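Local coordinates for uncharacterized protein (Danio rerio, PDB 5HBA), which is the globular domain of complement C1qA, a secreted innate immunity protein, and probably recognises targets that trigger the classical complement pathway, at residues L9-S14 / R121-F126; A16-P21 / P108-G113; H55-G60 / S87-G92; R61-L66 / S77-N82; R65-S70 / K103-P108. All coordinates share one frame; numbering follows the deposited sequence.

Contact 1. Residues L9-S14 / R121-F126; sequences LRNETS and RLYAVF. With SO4 (sulfate ion), chain D.
Arg-10 and Ala-124 form an antiparallel hydrogen-bonded pair. Arg-10 N gives a bond of 2.7 Å to Ala-124 O, and Ala-124 N returns one to Arg-10 O. Past this pair the strands part, and side chains and water take over. Arg-121 NE and NH2 both reach Glu-12 O, in two weak, bent bonds of 3.0 Å. The Arg-121 chain bends at chi3 (53°) to bring its guanidinium there, one face over Thr-13 CA. A water accepts from Arg-10 NE and from Leu-122 N. Arg-10 NH2 also donates to Ser-14 O at 2.9 Å, while Arg-10 NH1 bonds to Thr-23. On the face away from the Arg-10 side chain, Leu-9 CD1 meets Tyr-123 CE1 at 3.8 Å and Val-125 CG2 at 3.9 Å. Leu-76 of a second subunit packs on Leu-9 and Tyr-123. A sulfate, probably from the crystallisation liquor, takes a straight bond from Thr-13 N to its O3 (2.9 Å). This is the pairing of first and last strands characteristic of the C1q/TNF jelly-roll.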
# COMPACT_ATOMS: atom_id res chain seq x y z
N LEU A 9 6.09 -13.68 3.01
CA LEU A 9 7.20 -13.22 2.18
C LEU A 9 7.67 -14.28 1.18
O LEU A 9 7.76 -15.46 1.51
CB LEU A 9 8.37 -12.80 3.08
CG LEU A 9 9.78 -12.58 2.50
CD1 LEU A 9 9.85 -11.37 1.58
CD2 LEU A 9 10.80 -12.46 3.62
N ARG A 10 7.95 -13.84 -0.04
CA ARG A 10 8.56 -14.72 -1.02
C ARG A 10 9.92 -14.15 -1.35
O ARG A 10 10.01 -13.04 -1.87
CB ARG A 10 7.73 -14.79 -2.31
CG ARG A 10 8.37 -15.72 -3.35
CD ARG A 10 7.68 -15.65 -4.71
NE ARG A 10 8.40 -16.49 -5.67
CZ ARG A 10 8.10 -17.75 -5.94
NH1 ARG A 10 7.06 -18.33 -5.35
NH2 ARG A 10 8.82 -18.44 -6.83
N ASN A 11 10.97 -14.91 -1.02
CA ASN A 11 12.35 -14.54 -1.35
C ASN A 11 13.14 -15.80 -1.65
O ASN A 11 13.68 -16.43 -0.74
CB ASN A 11 13.01 -13.77 -0.19
CG ASN A 11 14.36 -13.17 -0.58
OD1 ASN A 11 14.62 -12.89 -1.74
ND2 ASN A 11 15.23 -12.98 0.41
N GLU A 12 13.20 -16.17 -2.93
CA GLU A 12 13.76 -17.45 -3.34
C GLU A 12 14.27 -17.42 -4.78
O GLU A 12 13.96 -16.50 -5.55
CB GLU A 12 12.72 -18.57 -3.15
CG GLU A 12 11.35 -18.24 -3.72
CD GLU A 12 10.31 -19.32 -3.44
OE1 GLU A 12 10.36 -20.39 -4.08
OE2 GLU A 12 9.41 -19.09 -2.60
N THR A 13 15.05 -18.44 -5.13
CA THR A 13 15.66 -18.54 -6.45
C THR A 13 14.64 -19.04 -7.48
O THR A 13 14.73 -18.73 -8.66
CB THR A 13 16.91 -19.47 -6.43
OG1 THR A 13 17.84 -18.99 -5.44
CG2 THR A 13 17.62 -19.51 -7.79
N SER A 14 13.65 -19.81 -7.02
CA SER A 14 12.67 -20.39 -7.94
C SER A 14 11.86 -19.32 -8.67
O SER A 14 11.47 -18.31 -8.08
CB SER A 14 11.71 -21.31 -7.20
OG SER A 14 12.40 -22.38 -6.58
N ARG A 121 12.00 -14.89 -11.43
CA ARG A 121 12.06 -14.76 -9.98
C ARG A 121 11.17 -13.62 -9.55
O ARG A 121 10.97 -12.64 -10.30
CB ARG A 121 13.49 -14.48 -9.50
CG ARG A 121 14.49 -15.58 -9.77
CD ARG A 121 15.82 -15.28 -9.04
NE ARG A 121 15.58 -15.01 -7.62
CZ ARG A 121 16.53 -14.74 -6.72
NH1 ARG A 121 17.81 -14.70 -7.08
NH2 ARG A 121 16.20 -14.52 -5.45
N LEU A 122 10.62 -13.73 -8.35
CA LEU A 122 9.71 -12.70 -7.86
C LEU A 122 9.86 -12.50 -6.36
O LEU A 122 9.67 -13.44 -5.58
CB LEU A 122 8.26 -13.05 -8.19
CG LEU A 122 7.15 -12.15 -7.64
CD1 LEU A 122 7.05 -10.84 -8.42
CD2 LEU A 122 5.81 -12.91 -7.67
N TYR A 123 10.18 -11.28 -5.95
CA TYR A 123 10.21 -10.92 -4.55
C TYR A 123 8.82 -10.40 -4.22
O TYR A 123 8.29 -9.57 -4.96
CB TYR A 123 11.24 -9.83 -4.32
CG TYR A 123 11.33 -9.30 -2.91
CD1 TYR A 123 12.09 -9.97 -1.95
CD2 TYR A 123 10.69 -8.12 -2.55
CE1 TYR A 123 12.20 -9.47 -0.65
CE2 TYR A 123 10.79 -7.62 -1.26
CZ TYR A 123 11.54 -8.30 -0.32
OH TYR A 123 11.64 -7.81 0.96
N ALA A 124 8.22 -10.90 -3.15
CA ALA A 124 6.86 -10.45 -2.83
C ALA A 124 6.54 -10.47 -1.34
O ALA A 124 6.88 -11.43 -0.65
CB ALA A 124 5.82 -11.29 -3.62
N VAL A 125 5.91 -9.40 -0.87
CA VAL A 125 5.34 -9.35 0.48
C VAL A 125 3.83 -9.19 0.31
O VAL A 125 3.37 -8.27 -0.37
CB VAL A 125 5.93 -8.16 1.30
CG1 VAL A 125 5.28 -8.10 2.68
CG2 VAL A 125 7.45 -8.31 1.45
N PHE A 126 3.06 -10.10 0.89
CA PHE A 126 1.60 -10.10 0.75
C PHE A 126 1.04 -9.97 2.16
O PHE A 126 1.36 -10.79 3.03
CB PHE A 126 1.15 -11.42 0.11
CG PHE A 126 -0.30 -11.46 -0.29
CD1 PHE A 126 -1.05 -10.30 -0.47
CD2 PHE A 126 -0.93 -12.69 -0.49
CE1 PHE A 126 -2.39 -10.36 -0.85
CE2 PHE A 126 -2.28 -12.75 -0.87
CZ PHE A 126 -3.00 -11.58 -1.05
S SO4 D . 15.38 -21.65 -3.40
O1 SO4 D . 14.79 -22.35 -2.26
O2 SO4 D . 14.43 -21.63 -4.50
O3 SO4 D . 15.69 -20.26 -3.03
O4 SO4 D . 16.61 -22.30 -3.84
O HOH W 1 11.24 -16.02 -6.75
O HOH W 2 12.21 -14.17 -4.78

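Contact 2. Residues A16-P21 / P108-G113; sequences AQYKQP and PFAGDG
Pro-108 meets the Gln-17 to Gln-20 turn. Lys-19 N donates to Pro-108 O at 2.8 Å, in a nearly straight bond (171°). The proline ring lies against two carbonyls of the turn: Pro-108 CD is 3.4 Å from Gln-20 O and 3.6 Å from Gln-17 O. Tyr-18 CD1 touches Phe-109 C at 3.6 Å, and the methyl of Ala-110 lies over one face of the Tyr-18 ring, toward the rim. With CG anti to the carbonyl carbon (chi1 -72°), this ring follows the Phe-109 backbone. In the type II turn the Tyr-18 to Lys-19 peptide is turned so that Lys-19 N-H faces Pro-108 O, with Lys-19 in the left-handed region. Further out, Arg-61 packs on both Tyr-18 and Ala-110, and Phe-109 makes a cation-pi contact with Arg-65. Ala-16 packs on Leu-122 of strand 120-133, while Pro-108 packs on Leu-64 of strand 62-68. The loop after strand 15-16 crosses from one sheet of the sandwich to the end of strand 103-109 in the other.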
# COMPACT_ATOMS: atom_id res chain seq x y z
N ALA A 16 8.57 -17.72 -10.33
CA ALA A 16 7.15 -17.76 -9.99
C ALA A 16 6.35 -17.90 -11.28
O ALA A 16 6.34 -17.00 -12.11
CB ALA A 16 6.74 -16.48 -9.24
N GLN A 17 5.67 -19.03 -11.43
CA GLN A 17 4.89 -19.36 -12.62
C GLN A 17 3.84 -18.31 -12.95
O GLN A 17 3.21 -17.75 -12.05
CB GLN A 17 4.17 -20.69 -12.39
CG GLN A 17 5.09 -21.89 -12.31
CD GLN A 17 5.69 -22.24 -13.66
OE1 GLN A 17 4.97 -22.34 -14.66
NE2 GLN A 17 7.00 -22.41 -13.70
N TYR A 18 3.66 -18.05 -14.24
CA TYR A 18 2.57 -17.18 -14.68
C TYR A 18 1.22 -17.87 -14.49
O TYR A 18 1.10 -19.10 -14.64
CB TYR A 18 2.74 -16.80 -16.15
CG TYR A 18 3.87 -15.82 -16.42
CD1 TYR A 18 3.89 -14.57 -15.80
CD2 TYR A 18 4.88 -16.12 -17.33
CE1 TYR A 18 4.92 -13.65 -16.07
CE2 TYR A 18 5.91 -15.21 -17.60
CZ TYR A 18 5.91 -13.98 -16.96
OH TYR A 18 6.92 -13.09 -17.22
N LYS A 19 0.23 -17.07 -14.12
CA LYS A 19 -1.17 -17.51 -14.01
C LYS A 19 -1.38 -18.65 -13.01
O LYS A 19 -2.28 -19.47 -13.17
CB LYS A 19 -1.74 -17.86 -15.39
CG LYS A 19 -1.53 -16.76 -16.43
CD LYS A 19 -2.09 -17.16 -17.81
CE LYS A 19 -3.62 -17.25 -17.81
NZ LYS A 19 -4.27 -15.93 -17.59
N GLN A 20 -0.55 -18.68 -11.97
CA GLN A 20 -0.74 -19.55 -10.82
C GLN A 20 -0.53 -18.68 -9.59
O GLN A 20 0.19 -17.68 -9.66
CB GLN A 20 0.30 -20.68 -10.81
CG GLN A 20 0.17 -21.64 -11.99
CD GLN A 20 1.06 -22.86 -11.86
OE1 GLN A 20 2.02 -22.88 -11.09
NE2 GLN A 20 0.74 -23.91 -12.62
N PRO A 21 -1.13 -19.07 -8.46
CA PRO A 21 -0.93 -18.27 -7.24
C PRO A 21 0.54 -18.19 -6.85
O PRO A 21 1.26 -19.20 -6.86
CB PRO A 21 -1.72 -19.03 -6.18
CG PRO A 21 -2.82 -19.70 -6.95
CD PRO A 21 -2.24 -20.04 -8.31
N PRO A 108 0.97 -13.67 -10.97
CA PRO A 108 1.66 -12.91 -12.02
C PRO A 108 1.09 -13.25 -13.39
O PRO A 108 0.55 -14.35 -13.58
CB PRO A 108 3.11 -13.40 -11.93
CG PRO A 108 3.17 -14.31 -10.72
CD PRO A 108 1.78 -14.81 -10.49
N PHE A 109 1.19 -12.31 -14.33
CA PHE A 109 0.89 -12.57 -15.73
C PHE A 109 1.84 -11.77 -16.64
O PHE A 109 2.53 -10.86 -16.17
CB PHE A 109 -0.59 -12.30 -16.06
CG PHE A 109 -1.02 -10.86 -15.95
CD1 PHE A 109 -1.29 -10.29 -14.70
CD2 PHE A 109 -1.22 -10.08 -17.09
CE1 PHE A 109 -1.72 -8.96 -14.60
CE2 PHE A 109 -1.66 -8.75 -17.00
CZ PHE A 109 -1.90 -8.19 -15.76
N ALA A 110 1.91 -12.14 -17.91
CA ALA A 110 2.71 -11.38 -18.86
C ALA A 110 1.80 -10.37 -19.55
O ALA A 110 1.06 -10.70 -20.48
CB ALA A 110 3.37 -12.30 -19.88
N GLY A 111 1.85 -9.13 -19.06
CA GLY A 111 0.99 -8.06 -19.54
C GLY A 111 1.15 -7.67 -21.00
O GLY A 111 0.29 -6.99 -21.55
N ASP A 112 2.25 -8.08 -21.63
CA ASP A 112 2.40 -7.88 -23.07
C ASP A 112 3.37 -8.92 -23.64
O ASP A 112 3.77 -9.85 -22.92
CB ASP A 112 2.85 -6.43 -23.39
CG ASP A 112 4.23 -6.09 -22.83
OD1 ASP A 112 4.82 -6.92 -22.10
OD2 ASP A 112 4.74 -4.98 -23.13
N GLY A 113 3.73 -8.78 -24.91
CA GLY A 113 4.64 -9.73 -25.54
C GLY A 113 3.91 -10.97 -26.01
O GLY A 113 2.71 -11.13 -25.77

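Contact 3. Residues H55-G60 / S87-G92; sequences HASSEG and SLVVSG
His-55 and Ser-91 meet across two antiparallel strands. His-55 CB touches Val-89 CG1 at 4.0 Å. CG stands anti to the carbonyl carbon (chi1 -47°), which turns the ring toward Ser-91. At the ring edge, His-55 ND1 and Ser-91 OG share a hydrogen bond of 2.8 Å. The hydroxyl lies in the ring plane, and either atom could be the donor. His-55 CE1 lies 3.8 Å from Ser-91 OG. Asn-127 and, from the second subunit, Gly-92 also pack on His-55. Without the imidazole, as with an alanine here, Ser-91 OG would probably lose its ND1 mate. Strands 48-59 and 87-98 belong to the inner sheet of the C1q jelly-roll, at the trimer centre: Ser-91 packs on Ser-91 of both neighbouring subunits. Ala-56 N donates to Val-90 O at 2.9 Å, and Val-90 N to Ala-56 O at 2.8 Å. Near Ser-58 and Leu-88 the backbones stand farther apart, and a water links Gly-60 O and Leu-88 N. Another bridges Ser-57 OG and Ser-87 OG weakly.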
# COMPACT_ATOMS: atom_id res chain seq x y z
N HIS A 55 3.33 -6.07 -2.12
CA HIS A 55 4.45 -5.28 -2.65
C HIS A 55 5.42 -6.26 -3.29
O HIS A 55 5.92 -7.18 -2.62
CB HIS A 55 5.18 -4.51 -1.53
CG HIS A 55 4.28 -3.78 -0.59
ND1 HIS A 55 3.69 -2.57 -0.89
CD2 HIS A 55 3.88 -4.09 0.68
CE1 HIS A 55 2.96 -2.17 0.13
NE2 HIS A 55 3.04 -3.06 1.09
N ALA A 56 5.69 -6.08 -4.57
CA ALA A 56 6.44 -7.11 -5.30
C ALA A 56 7.35 -6.55 -6.38
O ALA A 56 7.02 -5.55 -7.02
CB ALA A 56 5.46 -8.14 -5.89
N SER A 57 8.48 -7.22 -6.59
CA SER A 57 9.41 -6.85 -7.65
C SER A 57 9.97 -8.03 -8.42
O SER A 57 10.20 -9.12 -7.88
CB SER A 57 10.57 -5.96 -7.13
OG SER A 57 11.12 -6.44 -5.92
N SER A 58 10.21 -7.78 -9.70
CA SER A 58 10.85 -8.72 -10.60
C SER A 58 11.73 -7.88 -11.52
O SER A 58 11.53 -6.67 -11.62
CB SER A 58 9.79 -9.44 -11.43
OG SER A 58 10.40 -10.31 -12.37
N GLU A 59 12.68 -8.51 -12.20
CA GLU A 59 13.47 -7.81 -13.20
C GLU A 59 12.61 -7.59 -14.45
O GLU A 59 11.97 -8.53 -14.94
CB GLU A 59 14.73 -8.62 -13.54
CG GLU A 59 15.65 -7.98 -14.58
CD GLU A 59 16.64 -6.99 -13.98
OE1 GLU A 59 16.43 -6.57 -12.82
OE2 GLU A 59 17.63 -6.64 -14.67
N GLY A 60 12.57 -6.36 -14.95
CA GLY A 60 11.78 -6.05 -16.13
C GLY A 60 10.30 -5.89 -15.81
O GLY A 60 9.93 -5.67 -14.66
N SER A 87 14.34 -2.99 -12.29
CA SER A 87 13.55 -3.72 -11.30
C SER A 87 12.83 -2.72 -10.38
O SER A 87 13.47 -1.91 -9.72
CB SER A 87 14.46 -4.64 -10.48
OG SER A 87 13.71 -5.40 -9.55
N LEU A 88 11.50 -2.77 -10.35
CA LEU A 88 10.70 -1.82 -9.56
C LEU A 88 9.74 -2.56 -8.62
O LEU A 88 9.47 -3.74 -8.80
CB LEU A 88 9.90 -0.90 -10.48
CG LEU A 88 10.65 -0.07 -11.52
CD1 LEU A 88 9.68 0.74 -12.39
CD2 LEU A 88 11.65 0.84 -10.84
N VAL A 89 9.24 -1.86 -7.60
CA VAL A 89 8.25 -2.46 -6.70
C VAL A 89 6.85 -2.05 -7.12
O VAL A 89 6.51 -0.86 -7.11
CB VAL A 89 8.49 -2.05 -5.23
CG1 VAL A 89 7.36 -2.59 -4.32
CG2 VAL A 89 9.86 -2.57 -4.75
N VAL A 90 6.03 -3.02 -7.52
CA VAL A 90 4.63 -2.77 -7.80
C VAL A 90 3.83 -3.09 -6.54
O VAL A 90 4.03 -4.13 -5.92
CB VAL A 90 4.08 -3.69 -8.91
CG1 VAL A 90 2.67 -3.25 -9.31
CG2 VAL A 90 4.98 -3.69 -10.11
N SER A 91 2.92 -2.19 -6.18
CA SER A 91 2.04 -2.43 -5.05
C SER A 91 0.59 -2.32 -5.49
O SER A 91 0.25 -1.55 -6.41
CB SER A 91 2.31 -1.42 -3.94
OG SER A 91 3.65 -1.52 -3.50
N GLY A 92 -0.28 -3.09 -4.84
CA GLY A 92 -1.69 -3.10 -5.17
C GLY A 92 -2.44 -3.71 -4.01
O GLY A 92 -1.83 -4.29 -3.10
O HOH W 3 13.47 -8.23 -7.62
O HOH W 4 9.89 -3.96 -12.56

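Contact 4. Residues R61-L66 / S77-N82; sequences RLCLRL and SFCDFN
A beta hairpin of strands 62-68 and 75-80 carries the disulfide of this C1q domain. Cys-63 and Cys-79 face each other as a non-hydrogen-bonded antiparallel pair, and their SG atoms are joined at 2.1 Å with chi3 119°. The bridge therefore ties the two strands directly across the hairpin. Beside it, Cys-63 SG lies 3.9 Å from Phe-81 CZ, an oblique sulfur-aromatic contact. The Phe-81 ring also receives the aliphatic part of Arg-61: Arg-61 CG touches Phe-81 CD1 at 3.7 Å. These two side chains lie alongside each other and point the same way. Bends at chi2 and chi3 carry the Arg-61 guanidinium off the ring, where it makes a salt bridge with Asp-112. Backbone bonds flank the disulfide. Leu-62 pairs with Asp-80, and Leu-64 with Phe-78; Phe-78 N donates to Leu-64 O at 2.9 Å. At the far end one water joins Arg-65 NH2 (3.0 Å) and Ser-77 OG. Asp-80 OD1 accepts from Val-89 N of a third subunit. On one side of the hairpin, strand 103-109 runs beside strand 62-68 and brings Phe-109 onto both cysteines; from the opposite sheet, strand 87-98 packs on Leu-62 and Asp-80.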
# COMPACT_ATOMS: atom_id res chain seq x y z
N ARG A 61 9.46 -6.01 -16.84
CA ARG A 61 8.02 -5.82 -16.70
C ARG A 61 7.42 -6.75 -15.64
O ARG A 61 7.69 -7.96 -15.63
CB ARG A 61 7.32 -6.05 -18.05
CG ARG A 61 5.81 -5.79 -18.02
CD ARG A 61 5.04 -6.89 -18.75
NE ARG A 61 5.27 -8.19 -18.13
CZ ARG A 61 5.65 -9.28 -18.78
NH1 ARG A 61 5.85 -10.41 -18.12
NH2 ARG A 61 5.83 -9.24 -20.10
N LEU A 62 6.62 -6.18 -14.74
CA LEU A 62 5.94 -6.96 -13.70
C LEU A 62 4.46 -6.63 -13.67
O LEU A 62 4.07 -5.48 -13.44
CB LEU A 62 6.56 -6.73 -12.31
CG LEU A 62 5.84 -7.45 -11.15
CD1 LEU A 62 5.72 -8.96 -11.40
CD2 LEU A 62 6.55 -7.19 -9.83
N CYS A 63 3.65 -7.65 -13.92
CA CYS A 63 2.20 -7.55 -13.83
C CYS A 63 1.68 -8.57 -12.81
O CYS A 63 2.04 -9.76 -12.88
CB CYS A 63 1.57 -7.81 -15.19
SG CYS A 63 1.56 -6.37 -16.29
N LEU A 64 0.86 -8.11 -11.88
CA LEU A 64 0.23 -8.99 -10.90
C LEU A 64 -1.26 -8.72 -10.80
O LEU A 64 -1.71 -7.56 -10.90
CB LEU A 64 0.90 -8.82 -9.53
CG LEU A 64 2.28 -9.46 -9.37
CD1 LEU A 64 3.06 -8.73 -8.31
CD2 LEU A 64 2.17 -10.94 -8.96
N ARG A 65 -2.02 -9.79 -10.62
CA ARG A 65 -3.45 -9.65 -10.37
C ARG A 65 -3.74 -10.00 -8.93
O ARG A 65 -3.17 -10.95 -8.40
CB ARG A 65 -4.25 -10.58 -11.28
CG ARG A 65 -4.33 -10.14 -12.72
CD ARG A 65 -5.42 -10.91 -13.48
NE ARG A 65 -5.46 -10.46 -14.87
CZ ARG A 65 -4.85 -11.09 -15.88
NH1 ARG A 65 -4.18 -12.20 -15.65
NH2 ARG A 65 -4.93 -10.60 -17.11
N LEU A 66 -4.62 -9.23 -8.29
CA LEU A 66 -5.19 -9.68 -7.02
C LEU A 66 -6.51 -10.37 -7.37
O LEU A 66 -7.37 -9.77 -8.03
CB LEU A 66 -5.44 -8.50 -6.08
CG LEU A 66 -6.15 -8.80 -4.76
CD1 LEU A 66 -5.20 -9.55 -3.79
CD2 LEU A 66 -6.63 -7.49 -4.15
N SER A 77 -5.79 -5.73 -11.66
CA SER A 77 -4.45 -5.79 -12.24
C SER A 77 -3.59 -4.59 -11.85
O SER A 77 -4.06 -3.45 -11.81
CB SER A 77 -4.52 -5.87 -13.78
OG SER A 77 -5.19 -7.05 -14.20
N PHE A 78 -2.32 -4.85 -11.59
CA PHE A 78 -1.37 -3.80 -11.25
C PHE A 78 -0.10 -4.09 -12.03
O PHE A 78 0.53 -5.13 -11.80
CB PHE A 78 -1.10 -3.80 -9.75
CG PHE A 78 -2.34 -3.61 -8.92
CD1 PHE A 78 -2.82 -2.32 -8.64
CD2 PHE A 78 -3.05 -4.70 -8.45
CE1 PHE A 78 -3.99 -2.15 -7.89
CE2 PHE A 78 -4.21 -4.53 -7.69
CZ PHE A 78 -4.68 -3.26 -7.42
N CYS A 79 0.26 -3.19 -12.94
CA CYS A 79 1.35 -3.42 -13.89
C CYS A 79 2.39 -2.29 -13.92
O CYS A 79 2.05 -1.10 -14.04
CB CYS A 79 0.78 -3.55 -15.32
SG CYS A 79 0.01 -5.11 -15.77
N ASP A 80 3.66 -2.67 -13.81
CA ASP A 80 4.77 -1.78 -14.14
C ASP A 80 5.33 -2.21 -15.50
O ASP A 80 5.96 -3.27 -15.60
CB ASP A 80 5.89 -1.87 -13.09
CG ASP A 80 5.66 -0.93 -11.90
OD1 ASP A 80 4.61 -0.26 -11.85
OD2 ASP A 80 6.52 -0.90 -10.99
N PHE A 81 5.10 -1.40 -16.53
CA PHE A 81 5.63 -1.68 -17.86
C PHE A 81 6.96 -0.97 -18.10
O PHE A 81 7.10 -0.18 -19.04
CB PHE A 81 4.62 -1.27 -18.95
CG PHE A 81 3.43 -2.19 -19.05
CD1 PHE A 81 3.53 -3.41 -19.69
CD2 PHE A 81 2.21 -1.82 -18.51
CE1 PHE A 81 2.44 -4.26 -19.79
CE2 PHE A 81 1.11 -2.66 -18.60
CZ PHE A 81 1.22 -3.89 -19.24
N ASN A 82 7.95 -1.25 -17.26
CA ASN A 82 9.28 -0.67 -17.40
C ASN A 82 10.20 -1.51 -18.29
O ASN A 82 9.80 -2.57 -18.78
CB ASN A 82 9.93 -0.44 -16.03
CG ASN A 82 10.01 -1.71 -15.20
OD1 ASN A 82 9.11 -2.00 -14.41
ND2 ASN A 82 11.09 -2.47 -15.37
O HOH W 5 -5.16 -7.69 -16.58

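Contact 5. Residues R65-S70 / K103-P108; sequences RLKSTS and KVWIEP
Arg-65 N donates to Glu-107 O at 2.7 Å, and Glu-107 N returns a longer bond to Arg-65 O. Leu-66 turns inward, where its CD1 touches Val-104 CG1 at 3.9 Å and Ile-106 CG2 at 4.0 Å. Lys-67 N bonds to Trp-105 O at 2.9 Å. Lys-67 CB sits over the six-membered ring of Trp-105, 3.8 Å from the centroid, in a CH-pi contact. A chi1 of 71°, with Trp-105 CG between its backbone N and carbonyl carbon, lays the indole against Lys-67. The Lys-67 amine bonds to Ser-75. Ser-68 CB packs on Val-104 CG2. Thr-69 OG1 accepts from Lys-103 N at 2.8 Å, and Thr-69 CG2 meets the indole edge at Trp-105 CZ3 (3.8 Å). Were a serine to replace Trp-105, Lys-67 CB and Thr-69 CG2 would probably be uncovered and Tyr-41 left without its edge-to-face partner. The contact has two unlike faces: mainly aliphatic toward the opposite sheet, with Ser-68 at one end, and an indole among charged and polar chains on the other.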
# COMPACT_ATOMS: atom_id res chain seq x y z
N ARG A 65 -2.02 -9.79 -10.62
CA ARG A 65 -3.45 -9.65 -10.37
C ARG A 65 -3.74 -10.00 -8.93
O ARG A 65 -3.17 -10.95 -8.40
CB ARG A 65 -4.25 -10.58 -11.28
CG ARG A 65 -4.33 -10.14 -12.72
CD ARG A 65 -5.42 -10.91 -13.48
NE ARG A 65 -5.46 -10.46 -14.87
CZ ARG A 65 -4.85 -11.09 -15.88
NH1 ARG A 65 -4.18 -12.20 -15.65
NH2 ARG A 65 -4.93 -10.60 -17.11
N LEU A 66 -4.62 -9.23 -8.29
CA LEU A 66 -5.19 -9.68 -7.02
C LEU A 66 -6.51 -10.37 -7.37
O LEU A 66 -7.37 -9.77 -8.03
CB LEU A 66 -5.44 -8.50 -6.08
CG LEU A 66 -6.15 -8.80 -4.76
CD1 LEU A 66 -5.20 -9.55 -3.79
CD2 LEU A 66 -6.63 -7.49 -4.15
N LYS A 67 -6.67 -11.61 -6.93
CA LYS A 67 -7.83 -12.41 -7.33
C LYS A 67 -8.56 -13.01 -6.13
O LYS A 67 -7.98 -13.16 -5.05
CB LYS A 67 -7.41 -13.54 -8.29
CG LYS A 67 -6.95 -13.06 -9.68
CD LYS A 67 -6.72 -14.24 -10.65
CE LYS A 67 -8.01 -14.67 -11.38
NZ LYS A 67 -8.45 -13.65 -12.39
N SER A 68 -9.84 -13.34 -6.30
CA SER A 68 -10.61 -14.05 -5.27
C SER A 68 -11.60 -15.05 -5.89
O SER A 68 -11.98 -14.92 -7.05
CB SER A 68 -11.43 -13.07 -4.42
OG SER A 68 -12.54 -12.59 -5.16
N THR A 69 -12.02 -16.04 -5.10
CA THR A 69 -13.11 -16.92 -5.53
C THR A 69 -14.43 -16.49 -4.92
O THR A 69 -15.39 -17.26 -4.90
CB THR A 69 -12.88 -18.40 -5.14
OG1 THR A 69 -12.60 -18.49 -3.74
CG2 THR A 69 -11.72 -18.99 -5.93
N SER A 70 -14.49 -15.26 -4.39
CA SER A 70 -15.74 -14.75 -3.86
C SER A 70 -16.71 -14.47 -5.01
O SER A 70 -16.31 -14.52 -6.18
CB SER A 70 -15.50 -13.51 -2.99
OG SER A 70 -14.76 -12.51 -3.67
N LYS A 103 -11.38 -17.69 -1.31
CA LYS A 103 -9.92 -17.65 -1.34
C LYS A 103 -9.44 -16.35 -1.96
O LYS A 103 -10.13 -15.78 -2.82
CB LYS A 103 -9.38 -18.85 -2.12
CG LYS A 103 -9.67 -20.19 -1.44
CD LYS A 103 -9.16 -21.38 -2.23
CE LYS A 103 -9.48 -22.69 -1.52
NZ LYS A 103 -8.71 -22.89 -0.24
N VAL A 104 -8.29 -15.85 -1.51
CA VAL A 104 -7.70 -14.63 -2.08
C VAL A 104 -6.22 -14.88 -2.33
O VAL A 104 -5.53 -15.52 -1.51
CB VAL A 104 -7.90 -13.40 -1.17
CG1 VAL A 104 -7.30 -12.14 -1.82
CG2 VAL A 104 -9.39 -13.17 -0.89
N TRP A 105 -5.71 -14.40 -3.46
CA TRP A 105 -4.31 -14.62 -3.78
C TRP A 105 -3.80 -13.59 -4.77
O TRP A 105 -4.57 -12.77 -5.29
CB TRP A 105 -4.11 -16.05 -4.31
CG TRP A 105 -4.67 -16.33 -5.71
CD1 TRP A 105 -3.97 -16.35 -6.87
CD2 TRP A 105 -6.03 -16.66 -6.06
NE1 TRP A 105 -4.79 -16.66 -7.93
CE2 TRP A 105 -6.07 -16.86 -7.46
CE3 TRP A 105 -7.22 -16.81 -5.33
CZ2 TRP A 105 -7.24 -17.19 -8.15
CZ3 TRP A 105 -8.39 -17.14 -6.02
CH2 TRP A 105 -8.39 -17.33 -7.41
N ILE A 106 -2.53 -13.69 -5.08
CA ILE A 106 -1.91 -13.00 -6.16
C ILE A 106 -1.27 -13.95 -7.11
O ILE A 106 -0.85 -15.00 -6.79
CB ILE A 106 -0.91 -11.94 -5.70
CG1 ILE A 106 0.25 -12.57 -4.91
CG2 ILE A 106 -1.62 -10.90 -4.90
CD1 ILE A 106 1.30 -11.60 -4.42
N GLU A 107 -1.17 -13.48 -8.30
CA GLU A 107 -0.91 -14.17 -9.55
C GLU A 107 -0.19 -13.25 -10.54
O GLU A 107 -0.62 -12.10 -10.77
CB GLU A 107 -2.23 -14.76 -10.10
CG GLU A 107 -2.15 -15.57 -11.35
CD GLU A 107 -3.52 -16.12 -11.74
OE1 GLU A 107 -4.52 -15.83 -11.04
OE2 GLU A 107 -3.59 -16.84 -12.76
N PRO A 108 0.97 -13.67 -10.97
CA PRO A 108 1.66 -12.91 -12.02
C PRO A 108 1.09 -13.25 -13.39
O PRO A 108 0.55 -14.35 -13.58
CB PRO A 108 3.11 -13.40 -11.93
CG PRO A 108 3.17 -14.31 -10.72
CD PRO A 108 1.78 -14.81 -10.49

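The five contacts lie in one beta sandwich. Contacts 1 and 3 share a sheet, with centres about 10 Å apart, joined by backbone bonds Val-125 to His-55 and Tyr-123 to Ser-57. Contacts 4 and 5 lie in the other sheet, share Arg-65 and Leu-66, and have centres about 14 Å apart. Contact 2 borders both sheets: it shares Pro-108 with contact 5, and its Phe-109 N lies 3.1 Å from Cys-63 O of contact 4, a probable backbone bond. The sheets meet where Phe-126 packs on Leu-66 and Leu-122 on Leu-62. Contacts 3 and 4, centres about 8 Å apart, both reach the third subunit, while contacts 1 and 3 both touch the second. The sulfate is bound at the Thr-13 end of contact 1.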